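Local coordinates for microbial serine proteinases; subtilisin (Bacillus subtilis, PDB 2GKO), which hydrolyses peptide bonds as a cold-adapted, calcium-loaded serine endopeptidase of the subtilisin family, at residues A[117-122]-A[150-155]; A[31-36]-A[101-106]; A[72-77]-A[235-240]; A[131-136]-A[158-163]. All coordinates share one frame; numbering follows the deposited sequence.

Contact 1: residues A[117-122]-A[150-155]; sequences EAIRHA and NAVDYA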
# COMPACT_ATOMS: atom_id res chain seq x y z
N GLU A 117 -10.91 6.54 -12.99
CA GLU A 117 -11.18 5.56 -14.03
C GLU A 117 -10.49 4.24 -13.69
O GLU A 117 -11.05 3.16 -13.85
CB GLU A 117 -10.73 6.08 -15.38
CG GLU A 117 -11.04 5.16 -16.55
CD GLU A 117 -12.52 5.06 -16.89
OE1 GLU A 117 -13.36 5.76 -16.26
OE2 GLU A 117 -12.85 4.24 -17.77
N ALA A 118 -9.26 4.33 -13.21
CA ALA A 118 -8.52 3.13 -12.84
C ALA A 118 -9.09 2.40 -11.64
O ALA A 118 -9.13 1.16 -11.63
CB ALA A 118 -7.05 3.50 -12.57
N ILE A 119 -9.56 3.14 -10.64
CA ILE A 119 -10.20 2.54 -9.48
C ILE A 119 -11.45 1.80 -9.94
O ILE A 119 -11.68 0.67 -9.57
CB ILE A 119 -10.57 3.61 -8.42
CG1 ILE A 119 -9.31 4.26 -7.84
CG2 ILE A 119 -11.35 2.96 -7.29
CD1 ILE A 119 -9.62 5.52 -7.10
N ARG A 120 -12.28 2.47 -10.73
CA ARG A 120 -13.48 1.82 -11.23
C ARG A 120 -13.16 0.59 -12.06
O ARG A 120 -13.83 -0.42 -11.93
CB ARG A 120 -14.34 2.79 -12.05
CG ARG A 120 -14.94 3.92 -11.21
CD ARG A 120 -15.75 4.88 -12.02
NE ARG A 120 -16.77 4.15 -12.76
CZ ARG A 120 -17.99 3.86 -12.29
NH1 ARG A 120 -18.81 3.15 -13.06
NH2 ARG A 120 -18.39 4.27 -11.08
N HIS A 121 -12.15 0.68 -12.92
CA HIS A 121 -11.76 -0.44 -13.76
C HIS A 121 -11.33 -1.65 -12.94
O HIS A 121 -11.70 -2.78 -13.24
CB HIS A 121 -10.68 -0.04 -14.76
CG HIS A 121 -10.36 -1.13 -15.74
ND1 HIS A 121 -11.29 -1.65 -16.61
CD2 HIS A 121 -9.23 -1.85 -15.92
CE1 HIS A 121 -10.73 -2.62 -17.32
NE2 HIS A 121 -9.48 -2.76 -16.93
N ALA A 122 -10.58 -1.41 -11.86
CA ALA A 122 -10.15 -2.47 -10.98
C ALA A 122 -11.37 -3.17 -10.38
O ALA A 122 -11.43 -4.38 -10.31
CB ALA A 122 -9.25 -1.93 -9.88
N ASN A 150 -15.83 8.79 -5.12
CA ASN A 150 -16.94 7.99 -5.64
C ASN A 150 -16.45 6.69 -6.26
O ASN A 150 -17.11 5.65 -6.14
CB ASN A 150 -17.75 8.79 -6.64
CG ASN A 150 -18.55 9.91 -5.98
OD1 ASN A 150 -18.64 9.97 -4.75
ND2 ASN A 150 -19.10 10.81 -6.80
N ALA A 151 -15.28 6.75 -6.90
CA ALA A 151 -14.65 5.57 -7.49
C ALA A 151 -14.24 4.59 -6.40
O ALA A 151 -14.49 3.40 -6.51
CB ALA A 151 -13.46 5.98 -8.34
N VAL A 152 -13.66 5.10 -5.31
CA VAL A 152 -13.30 4.26 -4.15
C VAL A 152 -14.52 3.55 -3.58
O VAL A 152 -14.48 2.35 -3.33
CB VAL A 152 -12.58 5.08 -3.05
CG1 VAL A 152 -12.50 4.34 -1.73
CG2 VAL A 152 -11.17 5.47 -3.53
N ASP A 153 -15.60 4.30 -3.40
CA ASP A 153 -16.81 3.72 -2.86
C ASP A 153 -17.39 2.66 -3.80
O ASP A 153 -17.85 1.62 -3.34
CB ASP A 153 -17.85 4.83 -2.60
CG ASP A 153 -17.41 5.81 -1.51
OD1 ASP A 153 -16.63 5.40 -0.61
OD2 ASP A 153 -17.83 7.00 -1.49
N TYR A 154 -17.37 2.94 -5.10
CA TYR A 154 -17.83 2.01 -6.13
C TYR A 154 -17.06 0.70 -6.06
O TYR A 154 -17.64 -0.39 -6.02
CB TYR A 154 -17.65 2.68 -7.48
CG TYR A 154 -17.96 1.84 -8.70
CD1 TYR A 154 -19.25 1.76 -9.20
CD2 TYR A 154 -16.95 1.17 -9.38
CE1 TYR A 154 -19.53 1.01 -10.33
CE2 TYR A 154 -17.21 0.44 -10.53
CZ TYR A 154 -18.50 0.36 -10.99
OH TYR A 154 -18.78 -0.37 -12.12
N ALA A 155 -15.74 0.81 -6.06
CA ALA A 155 -14.90 -0.38 -5.99
C ALA A 155 -15.06 -1.16 -4.69
O ALA A 155 -15.11 -2.38 -4.70
CB ALA A 155 -13.43 0.00 -6.20

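Contact 2: residues A[31-36]-A[101-106]; sequences AVLDTG and YKVLGD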
# COMPACT_ATOMS: atom_id res chain seq x y z
N ALA A 31 -3.46 -4.26 -7.33
CA ALA A 31 -3.51 -3.22 -8.32
C ALA A 31 -2.78 -1.99 -7.80
O ALA A 31 -3.27 -1.28 -6.92
CB ALA A 31 -4.97 -2.90 -8.69
N VAL A 32 -1.61 -1.75 -8.35
CA VAL A 32 -0.79 -0.64 -7.98
C VAL A 32 -1.11 0.50 -8.92
O VAL A 32 -0.73 0.49 -10.10
CB VAL A 32 0.71 -1.02 -8.01
CG1 VAL A 32 1.56 0.18 -7.72
CG2 VAL A 32 0.99 -2.16 -7.00
N LEU A 33 -1.82 1.48 -8.38
CA LEU A 33 -2.26 2.66 -9.14
C LEU A 33 -1.25 3.73 -8.86
O LEU A 33 -1.18 4.27 -7.77
CB LEU A 33 -3.67 3.08 -8.72
CG LEU A 33 -4.81 2.31 -9.39
CD1 LEU A 33 -4.75 0.80 -9.18
CD2 LEU A 33 -6.13 2.88 -8.83
N ASP A 34 -0.42 4.04 -9.85
CA ASP A 34 0.80 4.81 -9.56
C ASP A 34 1.42 5.31 -10.87
O ASP A 34 0.72 5.44 -11.87
CB ASP A 34 1.75 3.93 -8.71
CG ASP A 34 2.60 4.73 -7.75
OD1 ASP A 34 3.35 5.66 -8.21
OD2 ASP A 34 2.60 4.50 -6.52
N THR A 35 2.74 5.55 -10.90
CA THR A 35 3.44 6.09 -12.06
C THR A 35 3.72 5.04 -13.12
O THR A 35 4.39 5.36 -14.10
CB THR A 35 4.77 6.72 -11.64
OG1 THR A 35 5.64 5.74 -11.03
CG2 THR A 35 4.56 7.80 -10.60
N GLY A 36 3.21 3.83 -12.92
CA GLY A 36 3.47 2.68 -13.79
C GLY A 36 4.39 1.74 -13.07
O GLY A 36 4.73 1.97 -11.92
N TYR A 101 -1.34 -0.38 -12.95
CA TYR A 101 -2.24 0.61 -13.56
C TYR A 101 -1.57 1.99 -13.45
O TYR A 101 -1.41 2.53 -12.35
CB TYR A 101 -3.58 0.62 -12.83
CG TYR A 101 -4.52 -0.52 -13.15
CD1 TYR A 101 -4.11 -1.66 -13.86
CD2 TYR A 101 -5.85 -0.48 -12.69
CE1 TYR A 101 -5.00 -2.73 -14.12
CE2 TYR A 101 -6.75 -1.50 -12.96
CZ TYR A 101 -6.33 -2.64 -13.67
OH TYR A 101 -7.24 -3.64 -13.89
N LYS A 102 -1.17 2.57 -14.59
CA LYS A 102 -0.51 3.87 -14.59
C LYS A 102 -1.60 4.94 -14.53
O LYS A 102 -2.41 5.03 -15.44
CB LYS A 102 0.40 4.05 -15.80
CG LYS A 102 1.19 5.34 -15.82
CD LYS A 102 2.18 5.35 -16.96
CE LYS A 102 3.00 6.61 -16.94
NZ LYS A 102 4.05 6.66 -18.02
N VAL A 103 -1.62 5.69 -13.45
CA VAL A 103 -2.58 6.79 -13.24
C VAL A 103 -1.93 8.16 -13.04
O VAL A 103 -2.63 9.18 -13.03
CB VAL A 103 -3.51 6.48 -12.05
CG1 VAL A 103 -4.14 5.14 -12.23
CG2 VAL A 103 -2.78 6.59 -10.67
N LEU A 104 -0.60 8.19 -12.87
CA LEU A 104 0.17 9.41 -12.68
C LEU A 104 1.02 9.53 -13.94
O LEU A 104 1.89 8.71 -14.20
CB LEU A 104 1.01 9.31 -11.43
CG LEU A 104 0.26 9.02 -10.13
CD1 LEU A 104 1.20 8.98 -8.92
CD2 LEU A 104 -0.80 10.05 -9.89
N GLY A 105 0.68 10.52 -14.75
CA GLY A 105 1.11 10.55 -16.13
C GLY A 105 2.32 11.41 -16.27
O GLY A 105 2.57 12.27 -15.42
N ASP A 106 3.06 11.19 -17.34
CA ASP A 106 4.31 11.89 -17.54
C ASP A 106 4.03 13.34 -17.96
O ASP A 106 3.08 13.61 -18.71
CB ASP A 106 5.25 11.21 -18.57
CG ASP A 106 5.27 9.68 -18.47
OD1 ASP A 106 5.76 9.12 -17.46
OD2 ASP A 106 4.81 8.97 -19.39
O HOH W 1 6.08 7.25 -15.04

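Contact 3: residues A[72-77]-A[235-240]; sequences GTHVAG and STWFDG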
# COMPACT_ATOMS: atom_id res chain seq x y z
N GLY A 72 6.04 3.85 -8.81
CA GLY A 72 5.18 2.71 -8.99
C GLY A 72 5.97 1.41 -8.91
O GLY A 72 5.51 0.44 -8.34
N THR A 73 7.16 1.40 -9.50
CA THR A 73 8.00 0.22 -9.45
C THR A 73 8.42 -0.08 -8.01
O THR A 73 8.42 -1.24 -7.59
CB THR A 73 9.21 0.38 -10.40
OG1 THR A 73 8.76 0.56 -11.75
CG2 THR A 73 10.04 -0.91 -10.43
N HIS A 74 8.77 0.96 -7.27
CA HIS A 74 9.22 0.87 -5.87
C HIS A 74 8.10 0.28 -4.99
O HIS A 74 8.27 -0.69 -4.24
CB HIS A 74 9.69 2.27 -5.39
CG HIS A 74 10.52 2.23 -4.16
ND1 HIS A 74 9.99 1.94 -2.93
CD2 HIS A 74 11.85 2.43 -3.96
CE1 HIS A 74 10.97 1.92 -2.03
NE2 HIS A 74 12.11 2.20 -2.64
N VAL A 75 6.92 0.85 -5.14
CA VAL A 75 5.74 0.42 -4.44
C VAL A 75 5.39 -1.03 -4.76
O VAL A 75 5.10 -1.81 -3.86
CB VAL A 75 4.59 1.41 -4.79
CG1 VAL A 75 3.24 0.92 -4.35
CG2 VAL A 75 4.91 2.78 -4.18
N ALA A 76 5.38 -1.38 -6.05
CA ALA A 76 5.11 -2.75 -6.46
C ALA A 76 6.10 -3.74 -5.82
O ALA A 76 5.69 -4.81 -5.36
CB ALA A 76 5.16 -2.87 -7.94
N GLY A 77 7.36 -3.33 -5.72
CA GLY A 77 8.40 -4.19 -5.16
C GLY A 77 8.17 -4.47 -3.68
O GLY A 77 8.38 -5.59 -3.22
N SER A 235 13.80 -0.87 -2.37
CA SER A 235 12.94 -1.65 -3.25
C SER A 235 13.38 -1.47 -4.68
O SER A 235 14.38 -0.84 -4.97
CB SER A 235 11.46 -1.21 -3.08
OG SER A 235 10.55 -2.08 -3.75
N THR A 236 12.64 -2.11 -5.57
CA THR A 236 12.86 -2.05 -7.01
C THR A 236 12.67 -0.63 -7.57
O THR A 236 11.93 0.20 -7.00
CB THR A 236 11.88 -3.04 -7.67
OG1 THR A 236 10.55 -2.85 -7.16
CG2 THR A 236 12.23 -4.49 -7.32
N TRP A 237 13.33 -0.33 -8.68
CA TRP A 237 13.24 0.99 -9.32
C TRP A 237 13.01 0.85 -10.82
O TRP A 237 13.24 -0.23 -11.39
CB TRP A 237 14.48 1.81 -9.04
CG TRP A 237 14.35 3.31 -9.15
CD1 TRP A 237 15.05 4.12 -9.98
CD2 TRP A 237 13.53 4.17 -8.35
NE1 TRP A 237 14.69 5.43 -9.77
CE2 TRP A 237 13.78 5.48 -8.77
CE3 TRP A 237 12.59 3.95 -7.34
CZ2 TRP A 237 13.13 6.58 -8.21
CZ3 TRP A 237 11.96 5.05 -6.78
CH2 TRP A 237 12.24 6.33 -7.21
N PHE A 238 12.55 1.93 -11.45
CA PHE A 238 12.04 1.83 -12.81
C PHE A 238 13.13 1.44 -13.80
O PHE A 238 12.81 0.97 -14.89
CB PHE A 238 11.40 3.15 -13.26
CG PHE A 238 12.38 4.20 -13.66
CD1 PHE A 238 12.82 4.28 -14.98
CD2 PHE A 238 12.94 5.07 -12.73
CE1 PHE A 238 13.78 5.22 -15.36
CE2 PHE A 238 13.90 6.02 -13.13
CZ PHE A 238 14.31 6.09 -14.43
N ASP A 239 14.39 1.71 -13.45
CA ASP A 239 15.50 1.38 -14.35
C ASP A 239 15.92 -0.09 -14.35
O ASP A 239 16.83 -0.47 -15.10
CB ASP A 239 16.71 2.29 -14.09
CG ASP A 239 17.26 2.17 -12.69
OD1 ASP A 239 16.64 1.46 -11.85
OD2 ASP A 239 18.30 2.76 -12.34
N GLY A 240 15.26 -0.92 -13.55
CA GLY A 240 15.64 -2.32 -13.43
C GLY A 240 16.59 -2.56 -12.28
O GLY A 240 16.97 -3.72 -12.01

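Contact 4: residues A[131-136]-A[158-163]; sequences TKVVIN and KGVLII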
# COMPACT_ATOMS: atom_id res chain seq x y z
N THR A 131 -12.64 -12.24 -9.11
CA THR A 131 -11.33 -12.37 -8.48
C THR A 131 -11.18 -11.30 -7.41
O THR A 131 -11.92 -10.31 -7.40
CB THR A 131 -10.23 -12.27 -9.57
OG1 THR A 131 -8.98 -12.74 -9.04
CG2 THR A 131 -9.98 -10.84 -9.99
N LYS A 132 -10.23 -11.51 -6.51
CA LYS A 132 -10.00 -10.62 -5.38
C LYS A 132 -8.92 -9.62 -5.73
O LYS A 132 -7.88 -9.96 -6.33
CB LYS A 132 -9.64 -11.44 -4.13
CG LYS A 132 -10.73 -12.43 -3.70
CD LYS A 132 -12.09 -11.76 -3.56
CE LYS A 132 -13.01 -12.57 -2.66
NZ LYS A 132 -14.31 -11.90 -2.43
N VAL A 133 -9.20 -8.35 -5.42
CA VAL A 133 -8.33 -7.25 -5.79
C VAL A 133 -8.06 -6.39 -4.55
O VAL A 133 -9.00 -5.99 -3.83
CB VAL A 133 -8.94 -6.41 -6.93
CG1 VAL A 133 -8.04 -5.26 -7.27
CG2 VAL A 133 -9.20 -7.27 -8.16
N VAL A 134 -6.79 -6.12 -4.32
CA VAL A 134 -6.35 -5.13 -3.36
C VAL A 134 -5.78 -3.96 -4.17
O VAL A 134 -4.77 -4.11 -4.85
CB VAL A 134 -5.23 -5.67 -2.43
CG1 VAL A 134 -4.82 -4.59 -1.40
CG2 VAL A 134 -5.67 -6.95 -1.71
N ILE A 135 -6.44 -2.82 -4.12
CA ILE A 135 -5.87 -1.60 -4.67
C ILE A 135 -4.88 -1.01 -3.69
O ILE A 135 -5.17 -0.87 -2.51
CB ILE A 135 -6.97 -0.52 -4.94
CG1 ILE A 135 -7.80 -0.94 -6.15
CG2 ILE A 135 -6.32 0.84 -5.16
CD1 ILE A 135 -9.03 -0.05 -6.44
N ASN A 136 -3.73 -0.62 -4.21
CA ASN A 136 -2.80 0.23 -3.50
C ASN A 136 -2.71 1.61 -4.16
O ASN A 136 -2.35 1.70 -5.33
CB ASN A 136 -1.40 -0.41 -3.49
CG ASN A 136 -0.43 0.40 -2.65
OD1 ASN A 136 -0.34 0.20 -1.43
ND2 ASN A 136 0.21 1.39 -3.28
N LYS A 158 -18.00 -3.23 -4.69
CA LYS A 158 -17.76 -4.40 -5.54
C LYS A 158 -16.81 -5.43 -4.93
O LYS A 158 -16.54 -6.47 -5.54
CB LYS A 158 -17.27 -3.97 -6.92
CG LYS A 158 -18.32 -3.25 -7.75
CD LYS A 158 -17.79 -2.88 -9.10
CE LYS A 158 -18.87 -2.90 -10.16
NZ LYS A 158 -18.95 -4.21 -10.83
N GLY A 159 -16.33 -5.16 -3.72
CA GLY A 159 -15.56 -6.12 -2.97
C GLY A 159 -14.06 -5.91 -2.99
O GLY A 159 -13.30 -6.75 -2.50
N VAL A 160 -13.62 -4.80 -3.59
CA VAL A 160 -12.21 -4.45 -3.68
C VAL A 160 -11.75 -3.87 -2.34
O VAL A 160 -12.46 -3.07 -1.73
CB VAL A 160 -11.94 -3.46 -4.84
CG1 VAL A 160 -10.48 -3.02 -4.90
CG2 VAL A 160 -12.38 -4.06 -6.16
N LEU A 161 -10.60 -4.32 -1.85
CA LEU A 161 -9.96 -3.73 -0.68
C LEU A 161 -9.04 -2.60 -1.14
O LEU A 161 -8.23 -2.80 -2.03
CB LEU A 161 -9.16 -4.76 0.08
CG LEU A 161 -8.50 -4.28 1.37
CD1 LEU A 161 -9.52 -3.78 2.39
CD2 LEU A 161 -7.71 -5.40 1.96
N ILE A 162 -9.20 -1.42 -0.56
CA ILE A 162 -8.41 -0.25 -0.96
C ILE A 162 -7.46 0.17 0.17
O ILE A 162 -7.89 0.48 1.26
CB ILE A 162 -9.32 0.93 -1.35
CG1 ILE A 162 -10.18 0.56 -2.57
CG2 ILE A 162 -8.47 2.14 -1.66
CD1 ILE A 162 -11.60 0.30 -2.27
N ILE A 163 -6.17 0.15 -0.12
CA ILE A 163 -5.12 0.56 0.81
C ILE A 163 -4.48 1.83 0.25
O ILE A 163 -4.24 1.91 -0.95
CB ILE A 163 -4.03 -0.54 0.96
CG1 ILE A 163 -4.64 -1.93 1.17
CG2 ILE A 163 -3.02 -0.17 2.07
CD1 ILE A 163 -5.46 -2.06 2.40
O HOH W 2 -14.58 -9.11 -1.56
O HOH W 3 -11.96 -7.91 -4.75

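Contact 1: residues A[117-122]-A[150-155]
Arg120 lies over one face of the Tyr154 ring, with its guanidinium carbon nearly centred: CZ of Arg120 is 3.7 Å from the centroid of the Tyr154 ring and 8° off the ring normal. This is a cation-pi contact, but not a flat stack. The planes of the two groups are 31° apart, and the tilt carries Arg120 NH2 down to 3.3 Å from Tyr154 CD1, while NH1 sits above the CE1 and CZ end. Both partners are posed by their torsions. Tyr154 CG stands anti to the backbone N (chi1 175°), reaching across to the other helix, and the arginine chain bends at chi3 to fold its head over the ring. The carbonyl O of Arg120 meets the ring edge in its plane, and the phenol OH is hydrogen-bonded to Asp124 OD2, one turn further along. A leucine in place of Tyr154 would probably leave the guanidinium without its aromatic face, able to swing, and Asp124 without its phenol partner.

Beside this polar pair, Ile119 presses its branched side into the second helix. Its CG2 comes to 3.3 Å from Ala151 O and 3.8 Å from Ala155 CB, and its CD1 to 3.9 Å from Val152 CG2. The small alanines suit two nearly parallel helices whose segment axes approach to 8.3 Å. Helices 112-129 and 146-157 thus form part of the helical layer on one side of the parallel sheet, as in the alpha/beta fold of subtilisins, with Ile119 also resting on Leu33, Ile135 and Met137, and Val152 on Met137.

Contact 2: residues A[31-36]-A[101-106]
The Lys102 side chain is extended throughout, with CG anti to the backbone N (chi1 -176°), and its methylenes run beside the carbonyl of Thr35, bringing Lys102 CE to 3.4 Å from Thr35 O. The ammonium then forms a salt bridge with Asp106 OD2 (Lys102 NZ to OD2 2.8 Å) and also bonds Thr66 O, while a water links Thr35 O to Asp106 OD1. Leu33 CG points opposite its carbonyl carbon (chi1 -83°), which sets the side chain alongside that of Tyr101, pointing the same way, with Leu33 CD1 3.8 Å from Tyr101 CB.

Parallel pairing begins with Tyr101 N to Val32 O and continues with Asp34 N to Tyr101 O. Where the strands end, Asp34 O is gripped twice: by Val103 N at 2.8 Å in the carbonyl plane, and by Leu104 N at 3.2 Å from above that plane. Asp34 OD1 turns back to accept Thr35 N through its anti lone pair, which helps to fix the carboxylate's rotation. Gly36 needs its lack of a side chain, both for its backbone angles and for its closeness to Lys102.

Asp34-Thr35-Gly36 matches the Asp-Thr-Gly signature of subtilases. At the end of its strand Asp34 touches His71 of the phenylmethanesulfonic acid pocket, consistent with the position of the family's catalytic aspartate.

Contact 3: residues A[72-77]-A[235-240]
Helix 71-80 starts at His71 in the phenylmethanesulfonic acid pocket, its His-Gly-Thr-His sequence consistent with the helix bearing the catalytic histidine of subtilases. Against a beta hairpin it sets Thr73 and His74 on Ser235 and Thr236 of strand 233-236. Two successive helix carbonyls each receive a hydroxyl from the strand. Ser235 OG donates to His74 O at 2.7 Å, in the carbonyl plane and on a lone pair. Thr236 OG1 donates to Thr73 O, also at 2.7 Å, but from above the plane, while the helical N-H of Gly77 reaches that oxygen from the opposite face. Gly77 CA lies 3.2 Å from Thr236 OG1, and a CB would collide with both hydroxyls.

With chi1 at -163° the imidazole swings away from the backbone N, and its face comes against Ser235 CB, which sits centrally, 3.4 Å from the His74 ring centroid, in a CH-pi contact. Trp237 meets the imidazole rim to rim, the planes 85° apart, with His74 CD2 3.8 Å from Trp237 CE3. NE2 of His74 makes weak hydrogen bonds to Val233 O and Ala243 O, one on each hairpin strand. A leucine replacing His74 would probably leave those carbonyls without that N-H and take the flat face away from Ser235.

Buried hydroxyls thus find acceptors in carbonyls already inside a helix, and the extra bonds probably polarise that turn while tying the hairpin to it by directed polar contacts.

Contact 4: residues A[131-136]-A[158-163]
Peptide groups of Val133 to Ile135 and of Leu161 to Ile163 meet through their N-H and C=O edges, each donor nearly in line with the C=O it meets. Leu161 N donates to Val133 O (3.0 Å), Ile135 N to Leu161 O (2.8 Å) and Ile163 N to Ile135 O (2.8 Å), the last being the straightest, at 170° about the hydrogen. Leu161 O also has Val134 CA at 3.3 Å, a CA-H...O contact. Above and below these parallel strands stand the side chains: Val134, Leu161 and Ile163 on one side, Ile135, Ile162 and their neighbours on the other.

On the Ile135 face, chi1 of -73° turns CG1 away from the carbonyl carbon and slants it across Val160, where Ile135 CG1 lies 3.6 Å from Val160 CG1. Ile135 and Ile162 run side by side in the same direction. On the other face Val134 CG1 meets Ile163 CG1 at 3.7 Å. Helix 112-129 covers Val133 and Val160 through Ala126, whereas Trp263 of helix 248-265 packs on Val134.

Gly159, whose positive phi closes helix 146-157 in a Schellman motif, marks the return of the beta-alpha-beta crossover. Backbone N-H and C=O of the buried strands are thus paired directly, while at the Gly159 end, where pairing stops, two waters step in: one joins Gly159 O to Lys132 NZ, and a second takes the N-H of Val133 and gives a weak bond to Gly159 O.

In the fold
The four contacts divide the three-layered subtilase core among them. Contacts 2 and 4 belong to one sheet, where strands 29-34 and 133-137 are neighbours, so Ala31 pairs with Val134 and Asn136. Contact 1 lies on one side of that sheet, its centre 10 Å from that of contact 4 and 14 Å from that of contact 2. Contact 3, 24 Å from contact 1 between centres, joins helix 71-80 on the opposite side to the hairpin. Along the chain the segments of 1 and 4 alternate, as do those of 2 and 3; contact 2 closes before 1 and 4 open, and contact 3 spans both. Thr35 and Gly72 bond contacts 2 and 3 beside the bound-ligand pocket, which thus rests on distant segments.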